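Local coordinates for CRISPR system Cmr subunit Cmr6 (Pyrococcus furiosus, PDB 4W8V), which helps cap the elongated RNA-guided type III-B Cmr complex, a ribonucleoprotein built along crRNA that defends the archaeon against mobile genetic elements, at residues D31-V34 and Y35-S38; S53-K56 and G57-H61; F133-Q136 and K137-G140. All coordinates share one frame; numbering follows the deposited sequence.

Contact 1: residues D31-V34 and Y35-S38; sequences DESV and YETS
The carbonyl oxygen of Val34 is gripped twice by Ser38: Ser38 N lies 2.8 Å from Val34 O, and the hydroxyl OG of Ser38 also comes within 2.8 Å of Val34 O, the two donors arriving from opposite faces of the carbonyl plane. One residue earlier Thr37 likewise gives Ser33 O two bonds, with Thr37 N 2.9 Å from Ser33 O and nearly in line with the C=O, and Thr37 OG1 above the carbonyl plane at 3.2 Å from that oxygen. Both hydroxyls fold back over the preceding turn because they lie beside their own backbone N (chi1 -63° in Thr37). The same turn holds a capping box. Ser33, the N-cap, offers OG to Glu36 N in a nearly straight bond of 3.1 Å, while Glu36 OE1 takes Ser33 N on its anti lone pair at 2.9 Å. Serine suits the cap because its short side chain reaches an amide that has no carbonyl of a preceding turn; the glutamate's negative charge is probably favoured at the helix N-terminus, where the dipole is positive. Glu32 sends its carboxylate to a salt bridge with Arg40. The box thus starts helix 34-43 at the protein surface, where the loop from strand 25-28 ends.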
loop_
_atom_site.group_PDB
_atom_site.type_symbol
_atom_site.label_atom_id
_atom_site.label_comp_id
_atom_site.label_asym_id
_atom_site.label_seq_id
_atom_site.Cartn_x
_atom_site.Cartn_y
_atom_site.Cartn_z
ATOM N N ASP A 31 16.702 9.472 4.970
ATOM C CA ASP A 31 18.113 9.658 4.692
ATOM C C ASP A 31 18.384 9.215 3.265
ATOM O O ASP A 31 18.513 8.026 2.983
ATOM C CB ASP A 31 18.984 8.879 5.674
ATOM C CG ASP A 31 19.235 9.640 6.947
ATOM O OD1 ASP A 31 20.215 10.410 6.991
ATOM O OD2 ASP A 31 18.443 9.480 7.891
ATOM N N GLU A 32 18.453 10.187 2.367
ATOM C CA GLU A 32 18.696 9.899 0.950
ATOM C C GLU A 32 20.139 9.535 0.711
ATOM O O GLU A 32 21.049 10.247 1.087
ATOM C CB GLU A 32 18.309 11.088 0.080
ATOM C CG GLU A 32 16.822 11.311 -0.018
ATOM C CD GLU A 32 16.455 12.201 -1.189
ATOM O OE1 GLU A 32 16.770 13.406 -1.134
ATOM O OE2 GLU A 32 15.856 11.694 -2.164
ATOM N N SER A 33 20.334 8.375 0.113
ATOM C CA SER A 33 21.597 8.051 -0.538
ATOM C C SER A 33 21.925 9.028 -1.691
ATOM O O SER A 33 21.057 9.748 -2.195
ATOM C CB SER A 33 21.559 6.638 -1.096
ATOM O OG SER A 33 21.151 6.667 -2.442
ATOM N N VAL A 34 23.185 9.052 -2.092
ATOM C CA VAL A 34 23.633 9.874 -3.213
ATOM C C VAL A 34 22.897 9.531 -4.497
ATOM O O VAL A 34 22.545 10.422 -5.290
ATOM C CB VAL A 34 25.134 9.710 -3.432
ATOM C CG1 VAL A 34 25.549 10.322 -4.737
ATOM C CG2 VAL A 34 25.881 10.362 -2.282
ATOM N N TYR A 35 22.663 8.241 -4.711
ATOM C CA TYR A 35 21.861 7.819 -5.851
ATOM C C TYR A 35 20.466 8.434 -5.802
ATOM O O TYR A 35 20.057 9.114 -6.746
ATOM C CB TYR A 35 21.756 6.308 -5.902
ATOM C CG TYR A 35 21.122 5.822 -7.161
ATOM C CD1 TYR A 35 21.638 6.180 -8.417
ATOM C CD2 TYR A 35 20.000 5.009 -7.113
ATOM C CE1 TYR A 35 21.031 5.727 -9.584
ATOM C CE2 TYR A 35 19.405 4.570 -8.243
ATOM C CZ TYR A 35 19.925 4.914 -9.494
ATOM O OH TYR A 35 19.286 4.415 -10.589
ATOM N N GLU A 36 19.761 8.251 -4.679
ATOM C CA GLU A 36 18.408 8.771 -4.560
ATOM C C GLU A 36 18.345 10.275 -4.765
ATOM O O GLU A 36 17.387 10.777 -5.371
ATOM C CB GLU A 36 17.771 8.435 -3.196
ATOM C CG GLU A 36 17.490 6.961 -2.973
ATOM C CD GLU A 36 17.101 6.662 -1.502
ATOM O OE1 GLU A 36 17.857 7.064 -0.591
ATOM O OE2 GLU A 36 16.048 6.032 -1.274
ATOM N N THR A 37 19.330 10.987 -4.230
ATOM C CA THR A 37 19.417 12.429 -4.420
ATOM C C THR A 37 19.706 12.764 -5.896
ATOM O O THR A 37 19.151 13.708 -6.470
ATOM C CB THR A 37 20.516 13.027 -3.545
ATOM O OG1 THR A 37 20.201 12.814 -2.160
ATOM C CG2 THR A 37 20.655 14.512 -3.803
ATOM N N SER A 38 20.554 11.965 -6.521
ATOM C CA SER A 38 20.897 12.207 -7.935
ATOM C C SER A 38 19.668 12.138 -8.849
ATOM O O SER A 38 19.338 13.095 -9.541
ATOM C CB SER A 38 21.954 11.211 -8.401
ATOM O OG SER A 38 23.184 11.485 -7.767
#

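Contact 2: residues S53-K56 and G57-H61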
loop_
_atom_site.group_PDB
_atom_site.type_symbol
_atom_site.label_atom_id
_atom_site.label_comp_id
_atom_site.label_asym_id
_atom_site.label_seq_id
_atom_site.Cartn_x
_atom_site.Cartn_y
_atom_site.Cartn_z
ATOM N N SER A 53 7.991 -0.786 -0.330
ATOM C CA SER A 53 7.587 -1.316 0.964
ATOM C C SER A 53 6.313 -0.612 1.412
ATOM O O SER A 53 5.442 -1.224 2.028
ATOM C CB SER A 53 8.711 -1.163 2.004
ATOM O OG SER A 53 8.972 0.201 2.311
ATOM N N ALA A 54 6.186 0.667 1.080
ATOM C CA ALA A 54 4.946 1.383 1.352
ATOM C C ALA A 54 3.805 0.888 0.456
ATOM O O ALA A 54 2.670 0.782 0.907
ATOM C CB ALA A 54 5.136 2.878 1.187
ATOM N N ILE A 55 4.104 0.583 -0.804
ATOM C CA ILE A 55 3.095 0.025 -1.700
ATOM C C ILE A 55 2.644 -1.338 -1.175
ATOM O O ILE A 55 1.446 -1.627 -1.126
ATOM C CB ILE A 55 3.625 -0.089 -3.141
ATOM C CG1 ILE A 55 3.791 1.318 -3.716
ATOM C CG2 ILE A 55 2.665 -0.910 -4.024
ATOM C CD1 ILE A 55 3.999 1.359 -5.192
ATOM N N LYS A 56 3.602 -2.143 -0.720
ATOM C CA LYS A 56 3.300 -3.435 -0.110
ATOM C C LYS A 56 2.451 -3.313 1.158
ATOM O O LYS A 56 1.503 -4.061 1.346
ATOM C CB LYS A 56 4.600 -4.159 0.224
ATOM C CG LYS A 56 4.413 -5.599 0.630
ATOM C CD LYS A 56 5.734 -6.255 0.965
ATOM C CE LYS A 56 5.577 -7.763 0.949
ATOM N NZ LYS A 56 6.775 -8.497 1.426
ATOM N N GLY A 57 2.814 -2.379 2.031
ATOM C CA GLY A 57 2.090 -2.145 3.266
ATOM C C GLY A 57 0.631 -1.782 3.087
ATOM O O GLY A 57 -0.256 -2.434 3.648
ATOM N N VAL A 58 0.369 -0.735 2.314
ATOM C CA VAL A 58 -1.006 -0.342 2.040
ATOM C C VAL A 58 -1.806 -1.475 1.355
ATOM O O VAL A 58 -2.993 -1.638 1.618
ATOM C CB VAL A 58 -1.059 0.941 1.187
ATOM C CG1 VAL A 58 -0.489 0.695 -0.221
ATOM C CG2 VAL A 58 -2.487 1.483 1.114
ATOM N N THR A 59 -1.156 -2.272 0.503
ATOM C CA THR A 59 -1.828 -3.387 -0.169
ATOM C C THR A 59 -2.094 -4.551 0.791
ATOM O O THR A 59 -3.146 -5.158 0.727
ATOM C CB THR A 59 -1.011 -3.903 -1.385
ATOM O OG1 THR A 59 -0.796 -2.835 -2.299
ATOM C CG2 THR A 59 -1.755 -4.992 -2.116
ATOM N N ARG A 60 -1.122 -4.874 1.644
ATOM C CA ARG A 60 -1.329 -5.737 2.808
ATOM C C ARG A 60 -2.560 -5.304 3.614
ATOM O O ARG A 60 -3.440 -6.096 3.927
ATOM C CB ARG A 60 -0.136 -5.677 3.775
ATOM C CG ARG A 60 1.079 -6.529 3.525
ATOM C CD ARG A 60 1.938 -6.417 4.796
ATOM N NE ARG A 60 3.319 -6.866 4.647
ATOM C CZ ARG A 60 3.736 -8.100 4.901
ATOM N NH1 ARG A 60 2.871 -9.021 5.291
ATOM N NH2 ARG A 60 5.012 -8.420 4.746
ATOM N N HIS A 61 -2.560 -4.028 3.976
ATOM C CA HIS A 61 -3.578 -3.435 4.824
ATOM C C HIS A 61 -4.955 -3.626 4.244
ATOM O O HIS A 61 -5.896 -3.995 4.952
ATOM C CB HIS A 61 -3.297 -1.944 5.016
ATOM C CG HIS A 61 -4.273 -1.245 5.906
ATOM N ND1 HIS A 61 -5.507 -0.813 5.465
ATOM C CD2 HIS A 61 -4.186 -0.860 7.205
ATOM C CE1 HIS A 61 -6.146 -0.217 6.459
ATOM N NE2 HIS A 61 -5.368 -0.230 7.519
HETATM O O HOH W 1 7.715 -7.581 4.629
#
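The Arg60 guanidinium takes a water at its edge, in plane, with NH2 2.8 Å from the water O, while the ammonium of Lys56 lies at a slant to it, NZ 3.8 Å from Arg60 NH2. This is an i to i+4 pair on one face of the alpha-helix 52-68. Lys56 is extended throughout (CG anti to the backbone N, chi1 -170°) and Arg60 from CG to NE, and the two cross obliquely with their charged ends close. The water, also in a weak bond with Lys56 NZ, probably eases their repulsion, and each cation has an outside acceptor: Lys56 NZ bonds to Phe133 O and Arg60 NH1 to Tyr64 OH. The aliphatic part of Arg60 lies over the preceding turn, CG 3.3 Å from Lys56 O, the carbonyl that accepts from Arg60 N at 2.8 Å. On the buried side Ile55 packs on strand 143-149. Threonine is apt at 59: its side chain packs among Leu221, Val222 and Ala225 of helix 212-228, while its hydroxyl is satisfied within helix 52-68. Ile55 O has two donors, Thr59 N at 3.1 Å from Ile55 O and, on the opposite face of its plane, Thr59 OG1 at 2.8 Å from the same oxygen.

Contact 3: residues F133-Q136 and K137-G140; sequences FGTQ and KKEG
An ST turn at Thr135, held by weak bonds, shapes the chain reversal that leads out of helix 122-133 toward strand 143-149. Residues 135-138 form the bend, closed by Thr135 N bonding to Lys138 O at 3.0 Å. The two arms run nearly antiparallel, their end-to-end directions 163° apart. Thr135 turns its hydroxyl inward: OG1 sits between the backbone N and the carbonyl carbon (chi1 62°), and from there it faces two successive amides. Lys138 N lies 3.1 Å from Thr135 OG1 and Lys137 N 3.3 Å from it, both bonds weak. Threonine is well suited, having a short polar branch for these amides; its side chain also touches Ile130 of the helix. Gly134, the first residue to leave the helical conformation, has positive phi (85°), where a side chain would be jammed against the preceding carbonyl. Its lack of one also lets the returning arm come close, Gly134 CA being 3.6 Å from Gly140 N, and a second glycine, Gly140, keeps that arm slim beside Phe133 O. The lysines suit the exposed bend, their ammonium ends leading away from it; nearer the backbone, Lys138 CB rests 3.5 Å from Thr135 OG1.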
loop_
_atom_site.group_PDB
_atom_site.type_symbol
_atom_site.label_atom_id
_atom_site.label_comp_id
_atom_site.label_asym_id
_atom_site.label_seq_id
_atom_site.Cartn_x
_atom_site.Cartn_y
_atom_site.Cartn_z
ATOM N N PHE A 133 2.667 -11.949 -0.362
ATOM C CA PHE A 133 3.268 -11.086 0.649
ATOM C C PHE A 133 4.320 -11.798 1.504
ATOM O O PHE A 133 5.234 -11.167 2.043
ATOM C CB PHE A 133 2.179 -10.508 1.562
ATOM C CG PHE A 133 1.185 -9.645 0.843
ATOM C CD1 PHE A 133 1.531 -8.366 0.430
ATOM C CD2 PHE A 133 -0.097 -10.105 0.578
ATOM C CE1 PHE A 133 0.621 -7.563 -0.237
ATOM C CE2 PHE A 133 -1.008 -9.299 -0.090
ATOM C CZ PHE A 133 -0.642 -8.032 -0.498
ATOM N N GLY A 134 4.185 -13.114 1.623
ATOM C CA GLY A 134 5.053 -13.895 2.479
ATOM C C GLY A 134 4.523 -13.890 3.893
ATOM O O GLY A 134 3.556 -13.206 4.197
ATOM N N THR A 135 5.148 -14.682 4.755
ATOM C CA THR A 135 4.830 -14.712 6.175
ATOM C C THR A 135 6.116 -14.788 6.984
ATOM O O THR A 135 7.207 -14.589 6.460
ATOM C CB THR A 135 3.942 -15.911 6.552
ATOM O OG1 THR A 135 4.636 -17.130 6.272
ATOM C CG2 THR A 135 2.638 -15.890 5.773
ATOM N N GLN A 136 5.983 -15.083 8.270
ATOM C CA GLN A 136 7.150 -15.221 9.125
ATOM C C GLN A 136 7.993 -16.426 8.721
ATOM O O GLN A 136 9.209 -16.423 8.901
ATOM C CB GLN A 136 6.739 -15.334 10.596
ATOM C CG GLN A 136 6.621 -13.997 11.321
ATOM C CD GLN A 136 7.890 -13.159 11.233
ATOM O OE1 GLN A 136 8.999 -13.683 11.083
ATOM N NE2 GLN A 136 7.730 -11.844 11.322
ATOM N N LYS A 137 7.346 -17.450 8.167
ATOM C CA LYS A 137 8.028 -18.693 7.808
ATOM C C LYS A 137 8.263 -18.835 6.307
ATOM O O LYS A 137 9.078 -19.652 5.874
ATOM C CB LYS A 137 7.229 -19.902 8.307
ATOM C CG LYS A 137 7.191 -20.060 9.812
ATOM C CD LYS A 137 6.131 -21.067 10.216
ATOM C CE LYS A 137 6.112 -21.277 11.715
ATOM N NZ LYS A 137 4.780 -21.753 12.174
ATOM N N LYS A 138 7.546 -18.046 5.513
ATOM C CA LYS A 138 7.608 -18.188 4.063
ATOM C C LYS A 138 8.044 -16.906 3.369
ATOM O O LYS A 138 7.706 -15.802 3.789
ATOM C CB LYS A 138 6.254 -18.642 3.515
ATOM C CG LYS A 138 5.836 -20.021 3.992
ATOM C CD LYS A 138 4.646 -20.552 3.207
ATOM C CE LYS A 138 4.486 -22.055 3.398
ATOM N NZ LYS A 138 3.516 -22.647 2.433
ATOM N N GLU A 139 8.805 -17.068 2.295
ATOM C CA GLU A 139 9.259 -15.940 1.506
ATOM C C GLU A 139 8.124 -15.500 0.601
ATOM O O GLU A 139 7.397 -16.334 0.077
ATOM C CB GLU A 139 10.499 -16.320 0.684
ATOM C CG GLU A 139 11.226 -15.150 0.027
ATOM C CD GLU A 139 12.238 -14.489 0.949
ATOM O OE1 GLU A 139 12.586 -15.095 1.986
ATOM O OE2 GLU A 139 12.687 -13.364 0.637
ATOM N N GLY A 140 7.963 -14.193 0.428
ATOM C CA GLY A 140 7.018 -13.674 -0.541
ATOM C C GLY A 140 7.547 -13.901 -1.945
ATOM O O GLY A 140 8.739 -13.772 -2.191
#

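All three contacts lie in the RAMP superfamily region of this chain, the C-terminal part of a longer Cmr6. Contact 1 is at the surface, contact 2 close to the chain's centre, and contact 3 between, part buried. Contacts 2 and 3 touch: Phe133, the last residue of helix 122-133, packs its ring on helix 52-68, CZ 3.6 Å from Thr59 CG2 and CD1 3.6 Å from Arg60 CG. Contact 1 stands apart, its centre about 23 Å from that of contact 2. Contacts 1 and 2 share hydroxyls that double helical carbonyl bonds; contact 1 adds a capping box, contact 2 a like-charge pair with a shared water and buried Ile55 and Thr59. In contact 3 glycines permit the helix exit.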